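Local coordinates for protein-L-isoaspartate(D-aspartate) O-methyltransferase (Sulfolobus tokodaii, PDB 1VBF) that probably transfers methyl groups from S-adenosyl-L-methionine to L-isoaspartyl residues of damaged proteins, so that these can be repaired or degraded, at residues 70-75 / 134-139; 160-165 / 173-178; 52-57 / 82-87. All coordinates share one frame; numbering follows the deposited sequence.

Contact 1. Residues 70-75 / 134-139; sequences KGQKVL and PYDRVV
Leu75 sends CG anti to its backbone N (chi1 170°), while Tyr135 turns its ring to the side of its own N (chi1 -64°), and the two side chains meet as a CH-pi contact. Leu75 CB sits 3.4 Å from the centroid of the Tyr135 ring, almost straight above it; beyond CB the leucine fork reaches along the ring, CD1 toward the phenol end and CD2 toward CE1. Tyr129 O fixes the hydroxyl through a hydrogen bond. Val138 CG2 also touches Leu75 CB at 3.8 Å, and Pro151 and Gln154 of helix 149-154 cover this face. On the opposite face, with Val74, the bent Arg137 chain brings its guanidinium under Gln72 NE2, which lies 3.3 Å above its plane with the amide turned 71° from it. Two donors face each other there without a bond; Arg137 is held instead by Asp67 and Leu66, and Gln72 OE1 by His69. Asp136 grips the strand entry twice: its OD2 accepts Lys73 N at 2.8 Å, and its N donates to Lys73 O at 2.7 Å. Lys156 adds a salt bridge to that carboxylate. Farther in, Leu75 N to Arg137 O (2.9 Å) and Val139 N to Leu75 O (3.1 Å) form the regular parallel ladder, the join between the first and fourth strands of the Rossmann-like methyltransferase sheet.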
loop_
_atom_site.group_PDB
_atom_site.type_symbol
_atom_site.label_atom_id
_atom_site.label_comp_id
_atom_site.label_asym_id
_atom_site.label_seq_id
_atom_site.Cartn_x
_atom_site.Cartn_y
_atom_site.Cartn_z
ATOM N N LYS B 70 -24.461 35.681 23.906
ATOM C CA LYS B 70 -24.230 37.116 24.124
ATOM C C LYS B 70 -22.986 37.421 24.925
ATOM O O LYS B 70 -22.627 36.689 25.837
ATOM C CB LYS B 70 -25.384 37.755 24.903
ATOM C CG LYS B 70 -26.798 37.493 24.414
ATOM C CD LYS B 70 -27.814 37.973 25.466
ATOM C CE LYS B 70 -29.258 37.640 25.073
ATOM N NZ LYS B 70 -30.238 38.036 26.138
ATOM N N GLY B 71 -22.356 38.535 24.588
ATOM C CA GLY B 71 -21.192 38.988 25.317
ATOM C C GLY B 71 -19.935 38.158 25.424
ATOM O O GLY B 71 -19.198 38.310 26.388
ATOM N N GLN B 72 -19.674 37.277 24.466
ATOM C CA GLN B 72 -18.442 36.509 24.537
ATOM C C GLN B 72 -17.406 37.150 23.603
ATOM O O GLN B 72 -17.742 37.957 22.726
ATOM C CB GLN B 72 -18.655 35.057 24.101
ATOM C CG GLN B 72 -19.673 34.278 24.890
ATOM C CD GLN B 72 -19.815 32.837 24.405
ATOM O OE1 GLN B 72 -20.119 32.583 23.232
ATOM N NE2 GLN B 72 -19.605 31.895 25.308
ATOM N N LYS B 73 -16.144 36.799 23.811
ATOM C CA LYS B 73 -15.078 37.278 22.953
ATOM C C LYS B 73 -14.629 35.984 22.307
ATOM O O LYS B 73 -14.243 35.038 23.003
ATOM C CB LYS B 73 -13.942 37.879 23.771
ATOM C CG LYS B 73 -13.039 38.801 22.973
ATOM C CD LYS B 73 -12.074 39.477 23.912
ATOM C CE LYS B 73 -11.372 40.655 23.271
ATOM N NZ LYS B 73 -10.658 41.409 24.339
ATOM N N VAL B 74 -14.683 35.937 20.984
ATOM C CA VAL B 74 -14.327 34.728 20.256
ATOM C C VAL B 74 -13.136 34.887 19.335
ATOM O O VAL B 74 -13.083 35.825 18.542
ATOM C CB VAL B 74 -15.532 34.251 19.403
ATOM C CG1 VAL B 74 -15.145 33.055 18.531
ATOM C CG2 VAL B 74 -16.707 33.940 20.323
ATOM N N LEU B 75 -12.183 33.969 19.441
ATOM C CA LEU B 75 -11.015 33.984 18.568
ATOM C C LEU B 75 -11.270 32.940 17.476
ATOM O O LEU B 75 -11.601 31.795 17.792
ATOM C CB LEU B 75 -9.750 33.616 19.349
ATOM C CG LEU B 75 -8.516 33.373 18.470
ATOM C CD1 LEU B 75 -8.034 34.688 17.901
ATOM C CD2 LEU B 75 -7.410 32.713 19.270
ATOM N N PRO B 134 -7.767 37.274 26.715
ATOM C CA PRO B 134 -8.807 36.353 27.204
ATOM C C PRO B 134 -9.946 36.079 26.241
ATOM O O PRO B 134 -10.724 36.980 25.937
ATOM C CB PRO B 134 -9.279 37.012 28.503
ATOM C CG PRO B 134 -8.292 38.160 28.731
ATOM C CD PRO B 134 -7.886 38.581 27.360
ATOM N N TYR B 135 -10.038 34.853 25.726
ATOM C CA TYR B 135 -11.128 34.523 24.808
ATOM C C TYR B 135 -12.069 33.542 25.483
ATOM O O TYR B 135 -11.668 32.783 26.369
ATOM C CB TYR B 135 -10.622 33.893 23.509
ATOM C CG TYR B 135 -9.770 34.802 22.672
ATOM C CD1 TYR B 135 -8.389 34.658 22.636
ATOM C CD2 TYR B 135 -10.335 35.855 21.972
ATOM C CE1 TYR B 135 -7.597 35.544 21.924
ATOM C CE2 TYR B 135 -9.546 36.750 21.260
ATOM C CZ TYR B 135 -8.182 36.587 21.234
ATOM O OH TYR B 135 -7.435 37.447 20.472
ATOM N N ASP B 136 -13.330 33.569 25.070
ATOM C CA ASP B 136 -14.324 32.658 25.622
ATOM C C ASP B 136 -14.359 31.392 24.786
ATOM O O ASP B 136 -14.535 30.299 25.308
ATOM C CB ASP B 136 -15.713 33.309 25.610
ATOM C CG ASP B 136 -15.852 34.408 26.657
ATOM O OD1 ASP B 136 -16.122 34.060 27.835
ATOM O OD2 ASP B 136 -15.672 35.605 26.295
ATOM N N ARG B 137 -14.155 31.554 23.486
ATOM C CA ARG B 137 -14.209 30.448 22.557
ATOM C C ARG B 137 -13.162 30.625 21.470
ATOM O O ARG B 137 -12.720 31.749 21.191
ATOM C CB ARG B 137 -15.588 30.422 21.882
ATOM C CG ARG B 137 -16.789 30.474 22.806
ATOM C CD ARG B 137 -17.077 29.130 23.413
ATOM N NE ARG B 137 -17.259 29.221 24.853
ATOM C CZ ARG B 137 -18.371 28.867 25.472
ATOM N NH1 ARG B 137 -19.372 28.409 24.747
ATOM N NH2 ARG B 137 -18.472 28.957 26.793
ATOM N N VAL B 138 -12.794 29.507 20.842
ATOM C CA VAL B 138 -11.857 29.496 19.734
ATOM C C VAL B 138 -12.268 28.415 18.730
ATOM O O VAL B 138 -12.581 27.289 19.115
ATOM C CB VAL B 138 -10.435 29.191 20.189
ATOM C CG1 VAL B 138 -9.543 29.128 18.977
ATOM C CG2 VAL B 138 -9.953 30.236 21.164
ATOM N N VAL B 139 -12.286 28.759 17.447
ATOM C CA VAL B 139 -12.627 27.804 16.398
ATOM C C VAL B 139 -11.477 27.814 15.422
ATOM O O VAL B 139 -11.000 28.884 15.057
ATOM C CB VAL B 139 -13.817 28.241 15.565
ATOM C CG1 VAL B 139 -14.536 27.016 14.991
ATOM C CG2 VAL B 139 -14.698 29.112 16.370
#

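Contact 2. Residues 160-165 / 173-178; sequences IMILPI and LYKVIK
Residues 160-165 and 173-178 are the two arms of a beta hairpin, paired antiparallel through alternating hydrogen-bonded and non-hydrogen-bonded pairs in the methyltransferase sheet. Met161 and Val176 exchange two backbone bonds, as do Leu163 and Tyr174; Met161 N to Val176 O is 2.7 Å and Tyr174 N to Leu163 O is 2.8 Å. The fully buried face carries Met161, Leu163, Tyr174 and Val176. Leu163 turns CG between its backbone N and carbonyl carbon (chi1 49°), which lets CD1 reach across to Tyr174 CB at 4.0 Å and on toward Val176 CG2. Met161, a selenomethionine in this crystal, meets Val176 only near its base, and its extended chain runs off toward Pro151 of helix 149-154, whose Tyr152 also covers Val176. The other face is snug around Ile162 and Leu173, where Ile162 bridges two neighbours: CG2 leans on Leu173 CD2 at 3.9 Å, while CG1 lies against Lys175 CG at 4.1 Å. Replacing it with an alanine would probably open a gap beside Leu173 CD2 and leave the Lys175 methylenes with less to lie on. Toward Ile177 this face becomes looser and more open to solvent. There Ile160 and Ile177 lie side by side, pointing the same way, and touch through their CG1 atoms alone; the straight Lys175 chain passes Ile160 CG2 and carries its NZ to Glu65 O. At the turn end of the hairpin the Ile165 and Tyr174 side chains cross at about a right angle, and Ile165 also packs on Tyr203 of the second subunit; its CB approaches Tyr174 CD1 to 3.9 Å.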
loop_
_atom_site.group_PDB
_atom_site.type_symbol
_atom_site.label_atom_id
_atom_site.label_comp_id
_atom_site.label_asym_id
_atom_site.label_seq_id
_atom_site.Cartn_x
_atom_site.Cartn_y
_atom_site.Cartn_z
ATOM N N ILE B 160 -14.011 27.116 25.770
ATOM C CA ILE B 160 -14.201 25.948 24.923
ATOM C C ILE B 160 -13.532 26.199 23.608
ATOM O O ILE B 160 -13.682 27.282 23.048
ATOM C CB ILE B 160 -15.694 25.700 24.643
ATOM C CG1 ILE B 160 -16.374 25.247 25.931
ATOM C CG2 ILE B 160 -15.883 24.704 23.471
ATOM C CD1 ILE B 160 -17.858 25.086 25.772
HETATM N N MSE B 161 -12.787 25.206 23.126
HETATM C CA MSE B 161 -12.131 25.311 21.825
HETATM C C MSE B 161 -12.473 24.118 20.943
HETATM O O MSE B 161 -12.556 22.987 21.420
HETATM C CB MSE B 161 -10.612 25.402 21.959
HETATM C CG MSE B 161 -9.885 25.434 20.603
HETATM SE SE MSE B 161 -7.925 25.598 20.748
HETATM C CE MSE B 161 -7.594 26.468 19.081
ATOM N N ILE B 162 -12.689 24.379 19.660
ATOM C CA ILE B 162 -12.978 23.326 18.707
ATOM C C ILE B 162 -11.976 23.403 17.558
ATOM O O ILE B 162 -11.803 24.463 16.960
ATOM C CB ILE B 162 -14.433 23.440 18.182
ATOM C CG1 ILE B 162 -15.387 22.998 19.291
ATOM C CG2 ILE B 162 -14.657 22.573 16.913
ATOM C CD1 ILE B 162 -16.842 23.013 18.924
ATOM N N LEU B 163 -11.290 22.293 17.278
ATOM C CA LEU B 163 -10.332 22.235 16.174
ATOM C C LEU B 163 -10.073 20.830 15.717
ATOM O O LEU B 163 -10.261 19.892 16.484
ATOM C CB LEU B 163 -8.972 22.823 16.547
ATOM C CG LEU B 163 -8.192 22.457 17.825
ATOM C CD1 LEU B 163 -8.634 21.168 18.480
ATOM C CD2 LEU B 163 -6.733 22.397 17.460
ATOM N N PRO B 164 -9.631 20.658 14.457
ATOM C CA PRO B 164 -9.320 19.342 13.890
ATOM C C PRO B 164 -7.838 19.057 14.179
ATOM O O PRO B 164 -6.964 19.870 13.853
ATOM C CB PRO B 164 -9.549 19.523 12.389
ATOM C CG PRO B 164 -10.113 20.922 12.244
ATOM C CD PRO B 164 -9.596 21.685 13.406
ATOM N N ILE B 165 -7.551 17.926 14.811
ATOM C CA ILE B 165 -6.169 17.563 15.088
ATOM C C ILE B 165 -5.776 16.303 14.325
ATOM O O ILE B 165 -6.477 15.292 14.356
ATOM C CB ILE B 165 -5.918 17.288 16.593
ATOM C CG1 ILE B 165 -6.198 18.543 17.416
ATOM C CG2 ILE B 165 -4.462 16.825 16.801
ATOM C CD1 ILE B 165 -5.991 18.317 18.876
ATOM N N LEU B 173 -12.135 15.825 14.834
ATOM C CA LEU B 173 -12.661 17.096 15.311
ATOM C C LEU B 173 -12.679 17.033 16.839
ATOM O O LEU B 173 -13.254 16.119 17.427
ATOM C CB LEU B 173 -14.076 17.293 14.734
ATOM C CG LEU B 173 -14.697 18.676 14.450
ATOM C CD1 LEU B 173 -15.746 18.978 15.486
ATOM C CD2 LEU B 173 -13.625 19.741 14.422
ATOM N N TYR B 174 -12.042 17.988 17.497
ATOM C CA TYR B 174 -12.031 17.952 18.948
ATOM C C TYR B 174 -12.654 19.152 19.636
ATOM O O TYR B 174 -12.437 20.296 19.235
ATOM C CB TYR B 174 -10.614 17.833 19.490
ATOM C CG TYR B 174 -9.972 16.497 19.350
ATOM C CD1 TYR B 174 -9.269 16.154 18.197
ATOM C CD2 TYR B 174 -10.042 15.574 20.389
ATOM C CE1 TYR B 174 -8.652 14.923 18.084
ATOM C CE2 TYR B 174 -9.426 14.330 20.288
ATOM C CZ TYR B 174 -8.735 14.015 19.135
ATOM O OH TYR B 174 -8.136 12.786 19.038
ATOM N N LYS B 175 -13.415 18.876 20.688
ATOM C CA LYS B 175 -14.024 19.926 21.485
ATOM C C LYS B 175 -13.223 19.941 22.799
ATOM O O LYS B 175 -13.275 19.006 23.606
ATOM C CB LYS B 175 -15.504 19.622 21.741
ATOM C CG LYS B 175 -16.215 20.694 22.546
ATOM C CD LYS B 175 -17.670 20.340 22.742
ATOM C CE LYS B 175 -18.362 21.362 23.609
ATOM N NZ LYS B 175 -19.827 21.201 23.500
ATOM N N VAL B 176 -12.480 21.015 23.002
ATOM C CA VAL B 176 -11.618 21.142 24.162
ATOM C C VAL B 176 -12.138 22.108 25.203
ATOM O O VAL B 176 -12.412 23.259 24.887
ATOM C CB VAL B 176 -10.236 21.626 23.715
ATOM C CG1 VAL B 176 -9.301 21.719 24.884
ATOM C CG2 VAL B 176 -9.703 20.709 22.671
ATOM N N ILE B 177 -12.281 21.655 26.442
ATOM C CA ILE B 177 -12.730 22.561 27.492
ATOM C C ILE B 177 -11.545 22.825 28.399
ATOM O O ILE B 177 -11.035 21.918 29.038
ATOM C CB ILE B 177 -13.860 21.972 28.340
ATOM C CG1 ILE B 177 -15.105 21.747 27.481
ATOM C CG2 ILE B 177 -14.177 22.917 29.469
ATOM C CD1 ILE B 177 -16.236 21.156 28.257
ATOM N N LYS B 178 -11.104 24.067 28.465
ATOM C CA LYS B 178 -9.948 24.362 29.278
ATOM C C LYS B 178 -10.083 24.037 30.759
ATOM O O LYS B 178 -11.131 24.262 31.376
ATOM C CB LYS B 178 -9.541 25.816 29.098
ATOM C CG LYS B 178 -8.182 26.124 29.670
ATOM C CD LYS B 178 -7.739 27.470 29.193
ATOM C CE LYS B 178 -6.372 27.862 29.716
ATOM N NZ LYS B 178 -6.033 29.230 29.203
#

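Contact 3. Residues 52-57 / 82-87; sequences NTTALN and GYYTAL
The Tyr84 ring has Thr54 O at its edge, close to the ring plane, and one of its faces is covered by the neighbouring tyrosine, with Tyr83 CD2 3.8 Å above the ring centre. Trp141 stacks with the same ring, while Thr53 CG2 and Leu56 CD2 approach it obliquely. The two tyrosines stand on the first turn of helix 83-91, which follows the first strand of the Rossmann-like methyltransferase domain, and they face the turn that leads from strand 51-53 into helix 56-65. Consecutive residues on one helix, they part at the first torsion: Tyr83 places CG opposite its backbone N (chi1 172°), whereas Tyr84 swings CG beside its N (chi1 -64°), which carries the hydroxyl to the backbone just ahead of helix 56-65. Gly82 is the N-cap of helix 83-91, its O taking the bond from Ala86 N at 2.8 Å, and Ala55 has the same place before helix 56-65. Leu56 meets the other tyrosine, its CD2 4.0 Å from Tyr83 CE2, with the leucine running at about a right angle to the tyrosine; Ile7 of helix 4-10 also packs on this leucine. Thr53 CG2 is a looser neighbour, 4.4 Å from Tyr84 CE1. Across the segments Tyr84 OH donates to Thr54 O at 3.0 Å, coming from well above the carbonyl plane, 64° out of it.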
loop_
_atom_site.group_PDB
_atom_site.type_symbol
_atom_site.label_atom_id
_atom_site.label_comp_id
_atom_site.label_asym_id
_atom_site.label_seq_id
_atom_site.Cartn_x
_atom_site.Cartn_y
_atom_site.Cartn_z
ATOM N N ASN B 52 -9.951 25.589 0.729
ATOM C CA ASN B 52 -11.399 25.420 0.639
ATOM C C ASN B 52 -12.160 26.025 1.801
ATOM O O ASN B 52 -11.589 26.410 2.826
ATOM C CB ASN B 52 -11.769 23.941 0.599
ATOM C CG ASN B 52 -11.167 23.211 -0.581
ATOM O OD1 ASN B 52 -11.246 23.662 -1.726
ATOM N ND2 ASN B 52 -10.570 22.058 -0.307
ATOM N N THR B 53 -13.472 26.083 1.638
ATOM C CA THR B 53 -14.340 26.593 2.682
ATOM C C THR B 53 -14.946 25.354 3.286
ATOM O O THR B 53 -15.477 24.532 2.553
ATOM C CB THR B 53 -15.515 27.397 2.121
ATOM O OG1 THR B 53 -15.074 28.174 1.006
ATOM C CG2 THR B 53 -16.070 28.313 3.186
ATOM N N THR B 54 -14.882 25.215 4.603
ATOM C CA THR B 54 -15.480 24.051 5.243
ATOM C C THR B 54 -16.924 23.851 4.751
ATOM O O THR B 54 -17.632 24.818 4.405
ATOM C CB THR B 54 -15.533 24.201 6.760
ATOM O OG1 THR B 54 -14.212 24.311 7.291
ATOM C CG2 THR B 54 -16.180 23.012 7.367
ATOM N N ALA B 55 -17.348 22.593 4.713
ATOM C CA ALA B 55 -18.693 22.249 4.303
ATOM C C ALA B 55 -19.663 22.899 5.279
ATOM O O ALA B 55 -19.427 22.909 6.502
ATOM C CB ALA B 55 -18.865 20.764 4.328
ATOM N N LEU B 56 -20.758 23.426 4.737
ATOM C CA LEU B 56 -21.754 24.096 5.548
ATOM C C LEU B 56 -22.268 23.216 6.667
ATOM O O LEU B 56 -22.429 23.679 7.808
ATOM C CB LEU B 56 -22.940 24.543 4.702
ATOM C CG LEU B 56 -23.545 25.940 4.949
ATOM C CD1 LEU B 56 -25.013 25.933 4.532
ATOM C CD2 LEU B 56 -23.446 26.332 6.399
ATOM N N ASN B 57 -22.552 21.958 6.340
ATOM C CA ASN B 57 -23.055 21.054 7.356
ATOM C C ASN B 57 -22.026 20.915 8.478
ATOM O O ASN B 57 -22.366 20.899 9.662
ATOM C CB ASN B 57 -23.383 19.697 6.748
ATOM C CG ASN B 57 -24.745 19.151 7.231
ATOM O OD1 ASN B 57 -24.959 18.910 8.434
ATOM N ND2 ASN B 57 -25.675 18.959 6.288
ATOM N N GLY B 82 -15.001 34.736 5.329
ATOM C CA GLY B 82 -15.760 35.530 6.283
ATOM C C GLY B 82 -17.158 35.120 6.689
ATOM O O GLY B 82 -17.706 35.705 7.626
ATOM N N TYR B 83 -17.744 34.129 6.014
ATOM C CA TYR B 83 -19.095 33.670 6.350
ATOM C C TYR B 83 -19.299 33.159 7.793
ATOM O O TYR B 83 -20.272 33.536 8.472
ATOM C CB TYR B 83 -19.537 32.586 5.381
ATOM C CG TYR B 83 -20.838 31.959 5.791
ATOM C CD1 TYR B 83 -22.031 32.667 5.695
ATOM C CD2 TYR B 83 -20.873 30.692 6.345
ATOM C CE1 TYR B 83 -23.261 32.121 6.152
ATOM C CE2 TYR B 83 -22.095 30.125 6.818
ATOM C CZ TYR B 83 -23.285 30.844 6.716
ATOM O OH TYR B 83 -24.478 30.291 7.154
ATOM N N TYR B 84 -18.412 32.295 8.271
ATOM C CA TYR B 84 -18.594 31.816 9.632
ATOM C C TYR B 84 -18.253 32.945 10.606
ATOM O O TYR B 84 -18.736 32.970 11.750
ATOM C CB TYR B 84 -17.732 30.570 9.921
ATOM C CG TYR B 84 -18.097 29.369 9.080
ATOM C CD1 TYR B 84 -17.264 28.940 8.063
ATOM C CD2 TYR B 84 -19.311 28.701 9.262
ATOM C CE1 TYR B 84 -17.609 27.900 7.246
ATOM C CE2 TYR B 84 -19.673 27.640 8.438
ATOM C CZ TYR B 84 -18.812 27.249 7.434
ATOM O OH TYR B 84 -19.146 26.201 6.617
ATOM N N THR B 85 -17.428 33.883 10.136
ATOM C CA THR B 85 -17.035 35.007 10.958
ATOM C C THR B 85 -18.314 35.809 11.183
ATOM O O THR B 85 -18.672 36.095 12.325
ATOM C CB THR B 85 -15.964 35.871 10.267
ATOM O OG1 THR B 85 -15.035 35.022 9.587
ATOM C CG2 THR B 85 -15.199 36.702 11.303
ATOM N N ALA B 86 -19.016 36.148 10.101
ATOM C CA ALA B 86 -20.286 36.870 10.213
ATOM C C ALA B 86 -21.271 36.215 11.219
ATOM O O ALA B 86 -21.778 36.899 12.105
ATOM C CB ALA B 86 -20.950 36.989 8.844
ATOM N N LEU B 87 -21.544 34.911 11.090
ATOM C CA LEU B 87 -22.458 34.219 12.006
ATOM C C LEU B 87 -22.066 34.355 13.476
ATOM O O LEU B 87 -22.937 34.437 14.347
ATOM C CB LEU B 87 -22.555 32.732 11.666
ATOM C CG LEU B 87 -23.050 32.298 10.274
ATOM C CD1 LEU B 87 -23.045 30.778 10.212
ATOM C CD2 LEU B 87 -24.456 32.841 9.983
#

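In the fold
Contacts 1 and 2 belong to one sheet: strand 135-140 of contact 1 lies beside strand 159-165 of contact 2, and the two touch where Val138 O probably accepts a hydrogen bond from Ile162 N. Contact 1 is a parallel join made across 58 intervening residues, contact 2 an antiparallel hairpin closed by a short connection. Contact 3 lies apart, its centre about 17 Å from each of the others, yet helix 83-91 follows strand 73-77 of contact 1 in the chain. All three are mainly buried. Backbone ladders dominate the first two, with charged groups at the entry of contact 1, whereas contact 3 relies on aromatic side chains and a phenol hydrogen bond to a backbone carbonyl.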